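Lin2118 protein (Listeria innocua, PDB 3OOU) is of unknown function, but probably acts as a response-regulator transcription factor that binds specific DNA sequences through this C-terminal AraC-type helix-turn-helix part. Local coordinates at residues Thr51-Leu54 with Asn55-Arg58; Tyr89-Phe92 with Lys93-Gly97; Thr99-Arg102 with Tyr103-Ile106. All coordinates share one frame; numbering follows the deposited sequence. Where two conformers were deposited one is given.

Contact 1. Residues Thr51-Leu54 with Asn55-Arg58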
ATOM      1  N   THR A  51      -4.322  -6.943   0.060  1.00 15.78           N
ATOM      2  CA  THR A  51      -3.807  -6.016   1.072  1.00 16.63           C
ATOM      3  C   THR A  51      -2.294  -6.125   1.244  1.00 16.06           C
ATOM      4  O   THR A  51      -1.638  -5.121   1.518  1.00 16.33           O
ATOM      5  CB  THR A  51      -4.523  -6.140   2.439  1.00 17.19           C
ATOM      6  OG1 THR A  51      -4.297  -7.436   2.993  1.00 19.39           O
ATOM      7  CG2 THR A  51      -6.018  -5.881   2.291  1.00 18.58           C
ATOM      8  N   ASP A  52      -1.736  -7.326   1.069  1.00 16.28           N
ATOM      9  CA  ASP A  52      -0.278  -7.490   1.171  1.00 16.32           C
ATOM     10  C   ASP A  52       0.454  -6.817   0.003  1.00 15.48           C
ATOM     11  O   ASP A  52       1.481  -6.157   0.203  1.00 15.44           O
ATOM     12  CB  ASP A  52       0.102  -8.968   1.325  1.00 17.35           C
ATOM     13  CG  ASP A  52      -0.390  -9.556   2.644  1.00 20.29           C
ATOM     14  OD1 ASP A  52      -0.187  -8.912   3.695  1.00 22.24           O
ATOM     15  OD2 ASP A  52      -0.985 -10.656   2.628  1.00 24.38           O
ATOM     16  N   TYR A  53      -0.100  -6.941  -1.204  1.00 14.71           N
ATOM     17  CA  TYR A  53       0.440  -6.232  -2.362  1.00 14.11           C
ATOM     18  C   TYR A  53       0.366  -4.719  -2.145  1.00 13.54           C
ATOM     19  O   TYR A  53       1.331  -3.996  -2.407  1.00 13.49           O
ATOM     20  CB  TYR A  53      -0.325  -6.603  -3.635  1.00 14.27           C
ATOM     21  CG  TYR A  53       0.147  -5.859  -4.868  1.00 14.58           C
ATOM     22  CD1 TYR A  53       1.088  -6.428  -5.729  1.00 16.82           C
ATOM     23  CD2 TYR A  53      -0.344  -4.587  -5.176  1.00 15.03           C
ATOM     24  CE1 TYR A  53       1.527  -5.750  -6.859  1.00 17.54           C
ATOM     25  CE2 TYR A  53       0.092  -3.904  -6.304  1.00 16.29           C
ATOM     26  CZ  TYR A  53       1.031  -4.493  -7.138  1.00 17.80           C
ATOM     27  OH  TYR A  53       1.474  -3.834  -8.259  1.00 20.40           O
ATOM     28  N   LEU A  54      -0.785  -4.245  -1.676  1.00 13.32           N
ATOM     29  CA  LEU A  54      -0.976  -2.821  -1.463  1.00 12.84           C
ATOM     30  C   LEU A  54      -0.041  -2.267  -0.384  1.00 12.93           C
ATOM     31  O   LEU A  54       0.544  -1.192  -0.567  1.00 13.11           O
ATOM     32  CB  LEU A  54      -2.444  -2.505  -1.152  1.00 12.90           C
ATOM     33  CG  LEU A  54      -2.788  -1.026  -0.970  1.00 13.76           C
ATOM     34  CD1 LEU A  54      -2.451  -0.186  -2.211  1.00 15.14           C
ATOM     35  CD2 LEU A  54      -4.259  -0.886  -0.611  1.00 15.78           C
ATOM     36  N   ASN A  55       0.119  -3.004   0.714  1.00 12.97           N
ATOM     37  CA  ASN A  55       1.056  -2.599   1.764  1.00 13.39           C
ATOM     38  C   ASN A  55       2.499  -2.500   1.260  1.00 13.57           C
ATOM     39  O   ASN A  55       3.181  -1.521   1.558  1.00 13.99           O
ATOM     40  CB  ASN A  55       0.955  -3.521   2.989  1.00 13.83           C
ATOM     41  CG  ASN A  55      -0.209  -3.159   3.904  1.00 14.72           C
ATOM     42  OD1 ASN A  55      -1.059  -4.002   4.223  1.00 18.53           O
ATOM     43  ND2 ASN A  55      -0.251  -1.908   4.334  1.00 13.58           N
ATOM     44  N   ARG A  56       2.969  -3.491   0.498  1.00 13.53           N
ATOM     45  CA  ARG A  56       4.326  -3.412  -0.037  0.50 13.93           C
ATOM     46  C   ARG A  56       4.475  -2.178  -0.934  1.00 13.79           C
ATOM     47  O   ARG A  56       5.484  -1.465  -0.851  1.00 13.97           O
ATOM     48  CB  ARG A  56       4.725  -4.694  -0.777  0.50 14.39           C
ATOM     49  CG  ARG A  56       6.236  -4.795  -1.018  0.50 15.86           C
ATOM     50  CD  ARG A  56       6.611  -6.042  -1.806  0.50 18.37           C
ATOM     51  NE  ARG A  56       5.646  -6.293  -2.865  0.50 20.21           N
ATOM     52  CZ  ARG A  56       4.724  -7.245  -2.822  0.50 21.10           C
ATOM     53  NH1 ARG A  56       4.656  -8.063  -1.780  0.50 22.32           N
ATOM     54  NH2 ARG A  56       3.874  -7.382  -3.826  0.50 21.52           N
ATOM     55  N   TYR A  57       3.468  -1.923  -1.770  1.00 13.96           N
ATOM     56  CA  TYR A  57       3.486  -0.792  -2.691  1.00 14.35           C
ATOM     57  C   TYR A  57       3.584   0.533  -1.917  1.00 13.94           C
ATOM     58  O   TYR A  57       4.414   1.392  -2.221  1.00 14.37           O
ATOM     59  CB  TYR A  57       2.240  -0.818  -3.597  1.00 14.48           C
ATOM     60  CG  TYR A  57       2.333   0.120  -4.778  1.00 16.62           C
ATOM     61  CD1 TYR A  57       2.818  -0.324  -6.007  1.00 19.12           C
ATOM     62  CD2 TYR A  57       1.951   1.459  -4.663  1.00 17.38           C
ATOM     63  CE1 TYR A  57       2.917   0.541  -7.092  1.00 21.31           C
ATOM     64  CE2 TYR A  57       2.049   2.331  -5.744  1.00 20.16           C
ATOM     65  CZ  TYR A  57       2.527   1.864  -6.956  1.00 21.33           C
ATOM     66  OH  TYR A  57       2.637   2.726  -8.033  1.00 24.63           O
ATOM     67  N   ARG A  58       2.752   0.668  -0.889  1.00 13.76           N
ATOM     68  CA  ARG A  58       2.720   1.869  -0.066  1.00 13.30           C
ATOM     69  C   ARG A  58       3.993   2.055   0.744  1.00 13.62           C
ATOM     70  O   ARG A  58       4.505   3.173   0.856  1.00 14.09           O
ATOM     71  CB  ARG A  58       1.512   1.816   0.860  1.00 12.79           C
ATOM     72  CG  ARG A  58       0.202   2.030   0.120  1.00 12.57           C
ATOM     73  CD  ARG A  58      -0.988   1.818   1.031  1.00 12.89           C
ATOM     74  NE  ARG A  58      -2.179   2.444   0.460  1.00 14.12           N
ATOM     75  CZ  ARG A  58      -3.410   2.309   0.943  1.00 14.30           C
ATOM     76  NH1 ARG A  58      -3.633   1.534   2.003  1.00 14.71           N
ATOM     77  NH2 ARG A  58      -4.425   2.949   0.364  1.00 15.08           N
TER
HETATM   78  O   HOH W   1       3.440  -4.602  -4.255  1.00 17.68           O
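L54 CD2 settles over the centre of one face of the R58 guanidinium, 3.6 Å above its plane, and L54 buries more surface here than any other residue, with Y53 and N55 next. L54 meets R58 through its CG and both methyls. With L54 CG anti to the backbone N (chi1 -177°), the torsion turns the methyls toward R58, one turn on. L54 CD1 lies 3.8 Å from R58 NE, so the leucine meets the extended arginine at more than one point. R58 NE itself donates to F18 O, which limits how the guanidinium can turn. Y53 and R56 meet differently. In one of two conformers of R56, ring and guanidinium stand 88° apart and R56 NH2 comes to about 3.5 Å from Y53 CD1. Water 1 sits over the centre of the ring and donates to Y53 O at 2.9 Å; in that conformer it may also take a weak bond from R56 NH2, whose stronger partner is E48. N55 N donates to T51 O at 2.9 Å, and N55 CB lies 3.4 Å from that oxygen. R58 N repeats the pattern on L54 O at 2.9 Å, with an N-H...O angle of 162°. Unbroken i to i+4 bonds of this kind define an alpha-helix, here the start of helix 50-68, the long linker between the two helix-turn-helix units of an AraC-type domain.

Contact 2. Residues Tyr89-Phe92 with Lys93-Gly97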
ATOM      1  N   TYR A  89       3.121   1.310  11.256  1.00 19.70           N
ATOM      2  CA  TYR A  89       4.313   0.867  11.966  1.00 20.64           C
ATOM      3  C   TYR A  89       4.582  -0.626  11.739  1.00 20.67           C
ATOM      4  O   TYR A  89       5.705  -1.013  11.400  1.00 21.10           O
ATOM      5  CB  TYR A  89       4.165   1.184  13.452  1.00 21.11           C
ATOM      6  CG  TYR A  89       5.438   1.080  14.248  1.00 23.64           C
ATOM      7  CD1 TYR A  89       6.417   2.075  14.176  1.00 25.11           C
ATOM      8  CD2 TYR A  89       5.653  -0.001  15.098  1.00 26.06           C
ATOM      9  CE1 TYR A  89       7.589   1.981  14.914  1.00 27.59           C
ATOM     10  CE2 TYR A  89       6.820  -0.104  15.842  1.00 28.28           C
ATOM     11  CZ  TYR A  89       7.783   0.886  15.744  1.00 29.06           C
ATOM     12  OH  TYR A  89       8.929   0.777  16.494  1.00 31.42           O
ATOM     13  N   ARG A  90       3.545  -1.446  11.897  1.00 20.96           N
ATOM     14  CA  ARG A  90       3.654  -2.896  11.675  1.00 21.42           C
ATOM     15  C   ARG A  90       4.020  -3.216  10.230  1.00 20.69           C
ATOM     16  O   ARG A  90       4.915  -4.023   9.958  1.00 20.91           O
ATOM     17  CB  ARG A  90       2.342  -3.605  12.024  1.00 22.06           C
ATOM     18  CG  ARG A  90       2.077  -3.784  13.502  1.00 24.50           C
ATOM     19  CD  ARG A  90       0.917  -4.746  13.758  1.00 28.01           C
ATOM     20  NE  ARG A  90      -0.364  -4.262  13.236  1.00 30.20           N
ATOM     21  CZ  ARG A  90      -1.174  -3.413  13.869  1.00 31.60           C
ATOM     22  NH1 ARG A  90      -0.852  -2.926  15.062  1.00 32.84           N
ATOM     23  NH2 ARG A  90      -2.315  -3.049  13.302  1.00 32.03           N
ATOM     24  N   GLN A  91       3.328  -2.560   9.302  1.00 19.65           N
ATOM     25  CA  GLN A  91       3.506  -2.839   7.884  1.00 18.98           C
ATOM     26  C   GLN A  91       4.865  -2.414   7.338  1.00 19.13           C
ATOM     27  O   GLN A  91       5.452  -3.121   6.516  1.00 19.18           O
ATOM     28  CB  GLN A  91       2.362  -2.213   7.079  1.00 18.46           C
ATOM     29  CG  GLN A  91       1.015  -2.903   7.299  1.00 18.64           C
ATOM     30  CD  GLN A  91       1.049  -4.383   6.955  1.00 19.45           C
ATOM     31  OE1 GLN A  91       1.666  -4.791   5.970  1.00 19.26           O
ATOM     32  NE2 GLN A  91       0.389  -5.193   7.774  1.00 20.60           N
ATOM     33  N   PHE A  92       5.366  -1.272   7.800  1.00 18.91           N
ATOM     34  CA  PHE A  92       6.687  -0.803   7.392  1.00 19.53           C
ATOM     35  C   PHE A  92       7.756  -1.795   7.860  1.00 20.55           C
ATOM     36  O   PHE A  92       8.649  -2.160   7.092  1.00 20.63           O
ATOM     37  CB  PHE A  92       6.979   0.600   7.940  1.00 19.18           C
ATOM     38  CG  PHE A  92       8.152   1.273   7.282  1.00 19.43           C
ATOM     39  CD1 PHE A  92       7.959   2.157   6.229  1.00 19.58           C
ATOM     40  CD2 PHE A  92       9.458   1.017   7.709  1.00 19.77           C
ATOM     41  CE1 PHE A  92       9.048   2.784   5.609  1.00 19.52           C
ATOM     42  CE2 PHE A  92      10.543   1.634   7.087  1.00 19.47           C
ATOM     43  CZ  PHE A  92      10.338   2.523   6.045  1.00 20.07           C
ATOM     44  N   LYS A  93       7.640  -2.238   9.112  1.00 21.78           N
ATOM     45  CA  LYS A  93       8.569  -3.224   9.669  1.00 23.41           C
ATOM     46  C   LYS A  93       8.531  -4.526   8.871  1.00 23.90           C
ATOM     47  O   LYS A  93       9.577  -5.102   8.561  1.00 24.32           O
ATOM     48  CB  LYS A  93       8.251  -3.480  11.149  1.00 24.00           C
ATOM     49  CG  LYS A  93       9.076  -4.580  11.830  1.00 26.41           C
ATOM     50  CD  LYS A  93      10.548  -4.217  11.936  1.00 29.21           C
ATOM     51  CE  LYS A  93      11.339  -5.345  12.584  1.00 31.75           C
ATOM     52  NZ  LYS A  93      12.787  -5.028  12.672  1.00 33.20           N
ATOM     53  N   LYS A  94       7.323  -4.973   8.540  1.00 24.05           N
ATOM     54  CA  LYS A  94       7.124  -6.211   7.784  1.00 24.83           C
ATOM     55  C   LYS A  94       7.811  -6.177   6.414  1.00 25.11           C
ATOM     56  O   LYS A  94       8.458  -7.150   6.009  1.00 25.73           O
ATOM     57  CB  LYS A  94       5.628  -6.504   7.639  1.00 24.62           C
ATOM     58  CG  LYS A  94       5.296  -7.745   6.818  1.00 25.64           C
ATOM     59  CD  LYS A  94       3.800  -7.960   6.703  1.00 26.91           C
ATOM     60  CE  LYS A  94       3.501  -9.263   5.978  1.00 28.79           C
ATOM     61  NZ  LYS A  94       2.069  -9.383   5.616  1.00 29.50           N
ATOM     62  N   HIS A  95       7.696  -5.050   5.721  1.00 24.78           N
ATOM     63  CA  HIS A  95       8.138  -4.963   4.328  1.00 24.98           C
ATOM     64  C   HIS A  95       9.553  -4.421   4.100  1.00 25.62           C
ATOM     65  O   HIS A  95      10.109  -4.581   3.005  1.00 26.44           O
ATOM     66  CB  HIS A  95       7.090  -4.230   3.479  1.00 24.34           C
ATOM     67  CG  HIS A  95       5.847  -5.033   3.249  1.00 23.52           C
ATOM     68  ND1 HIS A  95       5.801  -6.089   2.362  1.00 23.20           N
ATOM     69  CD2 HIS A  95       4.615  -4.957   3.806  1.00 22.62           C
ATOM     70  CE1 HIS A  95       4.593  -6.623   2.377  1.00 22.84           C
ATOM     71  NE2 HIS A  95       3.852  -5.953   3.243  1.00 23.34           N
ATOM     72  N   THR A  96      10.148  -3.803   5.119  1.00 25.74           N
ATOM     73  CA  THR A  96      11.538  -3.334   5.011  1.00 26.17           C
ATOM     74  C   THR A  96      12.492  -4.075   5.946  1.00 27.05           C
ATOM     75  O   THR A  96      13.709  -4.032   5.752  1.00 27.47           O
ATOM     76  CB  THR A  96      11.700  -1.817   5.284  1.00 25.71           C
ATOM     77  OG1 THR A  96      11.486  -1.551   6.674  1.00 24.80           O
ATOM     78  CG2 THR A  96      10.746  -0.983   4.425  1.00 25.03           C
ATOM     79  N   GLY A  97      11.938  -4.729   6.964  1.00 27.58           N
ATOM     80  CA  GLY A  97      12.742  -5.376   8.002  1.00 28.49           C
ATOM     81  C   GLY A  97      13.179  -4.436   9.116  1.00 28.68           C
ATOM     82  O   GLY A  97      13.820  -4.869  10.082  1.00 29.17           O
TER
HETATM   83  O   HOH W   2       1.383  -6.728   4.198  1.00 23.90           O
HETATM   84  O   HOH W   3       0.205  -8.165   7.540  1.00 39.90           O
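F92 and T96 make the main side-chain contact on helix 85-96, which corresponds to the second recognition helix of AraC-type helix-turn-helix domains. F92 CB starts close to the main chain, 3.1 Å from K93 N, and CG stays near that same nitrogen. Further out the ring passes T96: CD2 and CE2 approach its hydroxyl, F92 CE2 lies 3.3 Å from T96 OG1, and CZ reaches T96 CG2. That methyl lies over one ring face, 3.9 Å from the centroid and 19° off the normal, which meets the criteria for a CH-pi contact. T96 also turns its hydroxyl back on the helix: at chi1 71° OG1 sits between its own N and carbonyl carbon, and T96 OG1 donates to F92 O at 2.9 Å from above the carbonyl plane. T96 N donates to F92 O as well, so two donors grip one oxygen in the last turn. On the polar side Q91 and H95 run side by side, pointing the same way. Water 2 joins Q91 OE1, H95 NE2 and K94 NZ; water 3 accepts from Q91 NE2 and K94 NZ, and K94 is further paired with D52. Where the helix ends, G97 takes positive phi (84°), its N bonds to K93 O, and K93 NZ closes the turn by donating to G97 O at 2.8 Å.

Contact 3. Residues Thr99-Arg102 with Tyr103-Ile106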
ATOM      1  N   THR A  99      12.107  -0.628  11.510  1.00 26.16           N
ATOM      2  CA  THR A  99      11.136   0.410  11.871  1.00 25.05           C
ATOM      3  C   THR A  99      11.371   1.656  11.005  1.00 24.59           C
ATOM      4  O   THR A  99      12.494   1.872  10.519  1.00 24.04           O
ATOM      5  CB  THR A  99      11.238   0.811  13.353  1.00 25.25           C
ATOM      6  OG1 THR A  99      12.520   1.398  13.590  1.00 25.47           O
ATOM      7  CG2 THR A  99      11.041  -0.399  14.267  1.00 25.43           C
ATOM      8  N   PRO A 100      10.324   2.479  10.804  1.00 24.23           N
ATOM      9  CA  PRO A 100      10.486   3.669   9.963  1.00 24.83           C
ATOM     10  C   PRO A 100      11.630   4.589  10.383  1.00 26.14           C
ATOM     11  O   PRO A 100      12.445   4.970   9.545  1.00 26.21           O
ATOM     12  CB  PRO A 100       9.145   4.392  10.097  1.00 24.49           C
ATOM     13  CG  PRO A 100       8.172   3.345  10.484  1.00 23.95           C
ATOM     14  CD  PRO A 100       8.921   2.281  11.226  1.00 24.05           C
ATOM     15  N   ASN A 101      11.713   4.946  11.660  1.00 27.48           N
ATOM     16  CA  ASN A 101      12.746   5.901  12.045  1.00 29.16           C
ATOM     17  C   ASN A 101      14.152   5.284  12.078  1.00 29.50           C
ATOM     18  O   ASN A 101      15.136   5.988  11.865  1.00 30.20           O
ATOM     19  CB  ASN A 101      12.377   6.664  13.326  1.00 29.93           C
ATOM     20  CG  ASN A 101      12.620   8.172  13.203  1.00 31.48           C
ATOM     21  OD1 ASN A 101      12.433   8.769  12.130  1.00 32.92           O
ATOM     22  ND2 ASN A 101      13.030   8.796  14.307  1.00 32.52           N
ATOM     23  N   ARG A 102      14.238   3.972  12.297  1.00 29.72           N
ATOM     24  CA  ARG A 102      15.500   3.234  12.165  1.00 30.17           C
ATOM     25  C   ARG A 102      15.968   3.195  10.705  1.00 29.29           C
ATOM     26  O   ARG A 102      17.149   3.390  10.415  1.00 29.57           O
ATOM     27  CB  ARG A 102      15.351   1.809  12.708  1.00 31.16           C
ATOM     28  CG  ARG A 102      16.644   1.006  12.797  1.00 34.13           C
ATOM     29  CD  ARG A 102      17.341   1.204  14.141  1.00 38.51           C
ATOM     30  NE  ARG A 102      18.720   0.717  14.114  1.00 42.63           N
ATOM     31  CZ  ARG A 102      19.777   1.457  13.784  1.00 44.39           C
ATOM     32  NH1 ARG A 102      19.630   2.734  13.451  1.00 45.16           N
ATOM     33  NH2 ARG A 102      20.988   0.919  13.790  1.00 45.40           N
ATOM     34  N   TYR A 103      15.032   2.943   9.791  1.00 27.63           N
ATOM     35  CA  TYR A 103      15.319   2.966   8.355  1.00 26.52           C
ATOM     36  C   TYR A 103      15.857   4.331   7.939  1.00 26.69           C
ATOM     37  O   TYR A 103      16.848   4.424   7.209  1.00 26.25           O
ATOM     38  CB  TYR A 103      14.048   2.643   7.561  1.00 25.33           C
ATOM     39  CG  TYR A 103      14.279   2.403   6.086  1.00 23.29           C
ATOM     40  CD1 TYR A 103      14.548   1.124   5.611  1.00 21.56           C
ATOM     41  CD2 TYR A 103      14.216   3.454   5.167  1.00 21.37           C
ATOM     42  CE1 TYR A 103      14.760   0.887   4.262  1.00 20.76           C
ATOM     43  CE2 TYR A 103      14.441   3.234   3.814  1.00 20.03           C
ATOM     44  CZ  TYR A 103      14.706   1.945   3.367  1.00 20.21           C
ATOM     45  OH  TYR A 103      14.915   1.707   2.033  1.00 20.56           O
ATOM     46  N   ARG A 104      15.184   5.384   8.398  1.00 27.34           N
ATOM     47  CA  ARG A 104      15.599   6.754   8.147  1.00 28.48           C
ATOM     48  C   ARG A 104      17.007   7.002   8.690  1.00 29.55           C
ATOM     49  O   ARG A 104      17.818   7.648   8.028  1.00 29.53           O
ATOM     50  CB  ARG A 104      14.603   7.732   8.765  1.00 28.43           C
ATOM     51  CG  ARG A 104      14.681   9.135   8.201  1.00 29.40           C
ATOM     52  CD  ARG A 104      13.575  10.001   8.752  1.00 29.62           C
ATOM     53  NE  ARG A 104      12.982  10.824   7.705  1.00 28.04           N
ATOM     54  CZ  ARG A 104      11.958  11.651   7.870  1.00 27.72           C
ATOM     55  NH1 ARG A 104      11.381  11.794   9.059  1.00 28.90           N
ATOM     56  NH2 ARG A 104      11.512  12.347   6.836  1.00 27.72           N
ATOM     57  N   LYS A 105      17.291   6.463   9.878  1.00 30.67           N
ATOM     58  CA  LYS A 105      18.608   6.607  10.516  1.00 31.83           C
ATOM     59  C   LYS A 105      19.729   5.920   9.727  1.00 31.85           C
ATOM     60  O   LYS A 105      20.783   6.521   9.493  1.00 32.27           O
ATOM     61  CB  LYS A 105      18.568   6.088  11.962  1.00 32.54           C
ATOM     62  CG  LYS A 105      19.647   6.666  12.881  1.00 34.66           C
ATOM     63  CD  LYS A 105      19.491   6.149  14.312  1.00 37.18           C
ATOM     64  CE  LYS A 105      20.497   6.787  15.272  1.00 38.87           C
ATOM     65  NZ  LYS A 105      20.057   8.119  15.785  1.00 39.64           N
ATOM     66  N   ILE A 106      19.503   4.668   9.329  1.00 31.39           N
ATOM     67  CA  ILE A 106      20.498   3.887   8.587  1.00 31.17           C
ATOM     68  C   ILE A 106      20.813   4.503   7.219  1.00 30.65           C
ATOM     69  O   ILE A 106      21.970   4.510   6.792  1.00 30.18           O
ATOM     70  CB  ILE A 106      20.052   2.402   8.391  1.00 31.42           C
ATOM     71  CG1 ILE A 106      19.830   1.712   9.743  1.00 32.08           C
ATOM     72  CG2 ILE A 106      21.083   1.624   7.575  1.00 31.87           C
ATOM     73  CD1 ILE A 106      19.065   0.396   9.656  1.00 32.55           C
TER
HETATM   74  O   HOH W   4      11.582  11.358  11.823  1.00 42.51           O
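Y103 N donates to T99 O at 2.8 Å, the first of four i to i+4 bonds that carry the chain from T99 to I106; the last, from I106 N to R102 O, spans 2.9 Å. T99 is still extended (psi 155°) and occupies the N-cap position, where T99 OG1 accepts from R102 N in a weak bond of 3.4 Å. P100 opens the helix proper. This is helix 100-107, the closing helix of the AraC-type domain, packed through P100 on F88 and F92 of helix 85-96 and on L73 of helix 73-79. On its outer side R102 bends at chi2 (89°) and carries its guanidinium forward along the helix, beside K105 and I106. I106 CG1 lies over one face of the R102 guanidinium, 3.8 Å above the plane and offset toward the rim, while K105 CD comes within 3.5 Å of R102 NH1. A water bridges N101 and R104: water 4 donates to N101 OD1 at 2.7 Å and accepts in the guanidinium plane from R104 NH1 at 2.8 Å. R104 is placed against the domain by its other nitrogens, which donate to main-chain oxygens, NE to L66 and NH2 to T69 and D71.

Each contact lies within or at the end of one helix of a single all-helical domain, and they come in series along the chain: contact 1 on helix 50-68, contact 2 on helix 85-96, contact 3 on helix 100-107. Contact 2 is the middle member, its centre about 11 Å from each of the others, whereas the centres of contacts 1 and 3 are about 19 Å apart and the two do not touch. D52 OD1 and K94 NZ join contacts 1 and 2 in a salt bridge of 3.0 Å. Packing joins contacts 2 and 3, with F92 CE2 3.5 Å from P100 CA. Helix 85-96, probably the second recognition helix, thus touches both helix 50-68 and helix 100-107.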